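Long-range contact in 2,3-bisphosphoglycerate-independent phosphoglycerate mutase (Pyrococcus horikoshii, PDB 2ZKT), which probably catalyses the interconversion of 2-phosphoglycerate and 3-phosphoglycerate, a step of glycolysis: residues V244-V249 against V262-Y267. Numbering follows the deposited sequence.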
ATOM      1  N   VAL B 244     -12.633 -22.441 -25.434  1.00 49.45           N
ATOM      2  CA  VAL B 244     -13.311 -21.540 -24.517  1.00 48.91           C
ATOM      3  C   VAL B 244     -13.718 -20.248 -25.230  1.00 49.38           C
ATOM      4  O   VAL B 244     -13.246 -19.952 -26.347  1.00 50.32           O
ATOM      5  CB  VAL B 244     -12.369 -21.131 -23.339  1.00 49.02           C
ATOM      6  CG1 VAL B 244     -11.935 -22.364 -22.542  1.00 51.65           C
ATOM      7  CG2 VAL B 244     -11.149 -20.382 -23.892  1.00 43.66           C
ATOM      8  N   LYS B 245     -14.614 -19.495 -24.583  1.00 48.01           N
ATOM      9  CA  LYS B 245     -15.026 -18.192 -25.099  1.00 50.26           C
ATOM     10  C   LYS B 245     -14.130 -17.282 -24.268  1.00 49.76           C
ATOM     11  O   LYS B 245     -14.092 -17.410 -23.033  1.00 49.45           O
ATOM     12  CB  LYS B 245     -16.506 -17.894 -24.796  1.00 49.51           C
ATOM     13  CG  LYS B 245     -17.485 -18.773 -25.566  1.00 52.26           C
ATOM     14  CD  LYS B 245     -18.927 -18.493 -25.151  1.00 52.80           C
ATOM     15  CE  LYS B 245     -19.900 -19.393 -25.911  1.00 61.38           C
ATOM     16  NZ  LYS B 245     -21.325 -19.163 -25.505  1.00 68.45           N
ATOM     17  N   ALA B 246     -13.392 -16.393 -24.934  1.00 50.31           N
ATOM     18  CA  ALA B 246     -12.476 -15.501 -24.238  1.00 49.42           C
ATOM     19  C   ALA B 246     -12.702 -14.021 -24.547  1.00 49.45           C
ATOM     20  O   ALA B 246     -12.748 -13.618 -25.715  1.00 50.65           O
ATOM     21  CB  ALA B 246     -11.032 -15.896 -24.578  1.00 48.71           C
ATOM     22  N   ALA B 247     -12.822 -13.212 -23.488  1.00 48.75           N
ATOM     23  CA  ALA B 247     -13.027 -11.767 -23.621  1.00 48.27           C
ATOM     24  C   ALA B 247     -11.965 -10.997 -22.833  1.00 49.14           C
ATOM     25  O   ALA B 247     -11.391 -11.516 -21.875  1.00 48.79           O
ATOM     26  CB  ALA B 247     -14.417 -11.382 -23.114  1.00 47.80           C
ATOM     27  N   GLY B 248     -11.712  -9.752 -23.233  1.00 48.98           N
ATOM     28  CA  GLY B 248     -10.724  -8.939 -22.529  1.00 47.72           C
ATOM     29  C   GLY B 248     -11.122  -7.476 -22.350  1.00 47.78           C
ATOM     30  O   GLY B 248     -11.700  -6.854 -23.248  1.00 47.27           O
ATOM     31  N   VAL B 249     -10.825  -6.932 -21.171  1.00 47.22           N
ATOM     32  CA  VAL B 249     -11.102  -5.529 -20.870  1.00 49.30           C
ATOM     33  C   VAL B 249      -9.761  -4.826 -21.077  1.00 49.78           C
ATOM     34  O   VAL B 249      -8.855  -4.942 -20.249  1.00 51.06           O
ATOM     35  CB  VAL B 249     -11.559  -5.353 -19.406  1.00 48.29           C
ATOM     36  CG1 VAL B 249     -11.722  -3.873 -19.086  1.00 50.30           C
ATOM     37  CG2 VAL B 249     -12.861  -6.095 -19.185  1.00 47.09           C
ATOM     38  N   VAL B 262      -4.911 -13.144 -31.228  1.00 46.40           N
ATOM     39  CA  VAL B 262      -5.020 -14.524 -30.748  1.00 45.38           C
ATOM     40  C   VAL B 262      -6.461 -15.004 -30.540  1.00 45.57           C
ATOM     41  O   VAL B 262      -6.690 -16.148 -30.125  1.00 45.84           O
ATOM     42  CB  VAL B 262      -4.173 -14.762 -29.457  1.00 45.39           C
ATOM     43  CG1 VAL B 262      -2.713 -14.419 -29.743  1.00 43.27           C
ATOM     44  CG2 VAL B 262      -4.707 -13.930 -28.290  1.00 47.14           C
ATOM     45  N   GLY B 263      -7.428 -14.129 -30.832  1.00 45.87           N
ATOM     46  CA  GLY B 263      -8.827 -14.540 -30.742  1.00 44.67           C
ATOM     47  C   GLY B 263      -9.738 -14.030 -29.639  1.00 45.67           C
ATOM     48  O   GLY B 263     -10.841 -14.557 -29.469  1.00 45.64           O
ATOM     49  N   PHE B 264      -9.309 -13.021 -28.885  1.00 45.89           N
ATOM     50  CA  PHE B 264     -10.159 -12.492 -27.814  1.00 47.89           C
ATOM     51  C   PHE B 264     -11.182 -11.481 -28.337  1.00 49.39           C
ATOM     52  O   PHE B 264     -10.968 -10.849 -29.381  1.00 48.99           O
ATOM     53  CB  PHE B 264      -9.295 -11.806 -26.742  1.00 48.02           C
ATOM     54  CG  PHE B 264      -8.615 -12.761 -25.803  1.00 48.99           C
ATOM     55  CD1 PHE B 264      -7.508 -13.506 -26.221  1.00 49.58           C
ATOM     56  CD2 PHE B 264      -9.080 -12.924 -24.495  1.00 49.89           C
ATOM     57  CE1 PHE B 264      -6.876 -14.392 -25.343  1.00 53.19           C
ATOM     58  CE2 PHE B 264      -8.454 -13.810 -23.613  1.00 49.64           C
ATOM     59  CZ  PHE B 264      -7.354 -14.544 -24.035  1.00 48.84           C
ATOM     60  N   ASP B 265     -12.302 -11.346 -27.617  1.00 51.81           N
ATOM     61  CA  ASP B 265     -13.327 -10.358 -27.969  1.00 53.88           C
ATOM     62  C   ASP B 265     -12.989  -9.169 -27.061  1.00 55.02           C
ATOM     63  O   ASP B 265     -13.380  -9.139 -25.895  1.00 53.93           O
ATOM     64  CB  ASP B 265     -14.745 -10.869 -27.646  1.00 54.84           C
ATOM     65  CG  ASP B 265     -15.223 -11.941 -28.617  1.00 58.12           C
ATOM     66  OD1 ASP B 265     -14.730 -11.974 -29.767  1.00 64.32           O
ATOM     67  OD2 ASP B 265     -16.109 -12.742 -28.241  1.00 61.01           O
ATOM     68  N   VAL B 266     -12.258  -8.192 -27.592  1.00 55.90           N
ATOM     69  CA  VAL B 266     -11.846  -7.052 -26.780  1.00 56.92           C
ATOM     70  C   VAL B 266     -12.913  -5.989 -26.503  1.00 56.84           C
ATOM     71  O   VAL B 266     -13.676  -5.595 -27.387  1.00 57.57           O
ATOM     72  CB  VAL B 266     -10.587  -6.385 -27.396  1.00 56.67           C
ATOM     73  CG1 VAL B 266     -10.176  -5.161 -26.582  1.00 57.31           C
ATOM     74  CG2 VAL B 266      -9.443  -7.401 -27.425  1.00 57.50           C
ATOM     75  N   TYR B 267     -12.951  -5.542 -25.246  1.00 57.52           N
ATOM     76  CA  TYR B 267     -13.890  -4.526 -24.785  1.00 56.83           C
ATOM     77  C   TYR B 267     -13.121  -3.390 -24.130  1.00 57.72           C
ATOM     78  O   TYR B 267     -12.098  -3.616 -23.473  1.00 56.99           O
ATOM     79  CB  TYR B 267     -14.855  -5.108 -23.747  1.00 55.37           C
ATOM     80  CG  TYR B 267     -15.785  -6.167 -24.291  1.00 55.02           C
ATOM     81  CD1 TYR B 267     -15.389  -7.507 -24.346  1.00 51.22           C
ATOM     82  CD2 TYR B 267     -17.064  -5.837 -24.749  1.00 57.19           C
ATOM     83  CE1 TYR B 267     -16.238  -8.490 -24.840  1.00 53.71           C
ATOM     84  CE2 TYR B 267     -17.930  -6.820 -25.251  1.00 54.40           C
ATOM     85  CZ  TYR B 267     -17.512  -8.147 -25.292  1.00 53.46           C
ATOM     86  OH  TYR B 267     -18.355  -9.129 -25.782  1.00 53.27           O
TER
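A246 lays its methyl group over one face of the F264 ring, a CH-pi contact with CB 3.8 Å from the ring centroid and displaced toward the CD2-CE2 rim. CE2 of F264 is the ring atom nearest to that CB, at 3.5 Å. CG of F264 sits anti to its own carbonyl carbon (chi1 -78°), which directs the ring toward 246-249, with its CD2-CE2 side against the A246 methyl and its edge facing the A247 carbonyl group. The backbones of 246-249 and 265-267 run parallel, A247 paired with D265, G248 with V266 and V249 with Y267. D265 N donates to A246 O at 3.0 Å, in the carbonyl plane; G248 N reaches D265 O at 3.2 Å from well above that carbonyl's plane. The shortest of the three bonds, Y267 N to G248 O at 2.7 Å, is almost collinear with the C=O (179°). G248 O also lies in the plane of the Y267 ring, at its edge, and CE1 of that ring touches A247 CB at 3.8 Å. The far end of the tyrosine is held elsewhere: its OH hydrogen-bonds to Y294 OH, which also binds D265 OD2. Cutting F264 back to an alanine is likely to leave the A246 methyl without its aromatic cover and to open a gap facing F68 and F238, whose rings meet the phenylalanine at about 40°. G263, with positive phi, forms a Schellman motif after helix 253-261, and the chain passes through F264 into strand 265-267. The contact thus closes a beta-alpha-beta unit at the border of the mixed sheet: F264 and V266 pack on helix 253-261, V249 and Y267 on helix 280-291, and strand 246-249 bonds along its other edge to strand 296-301.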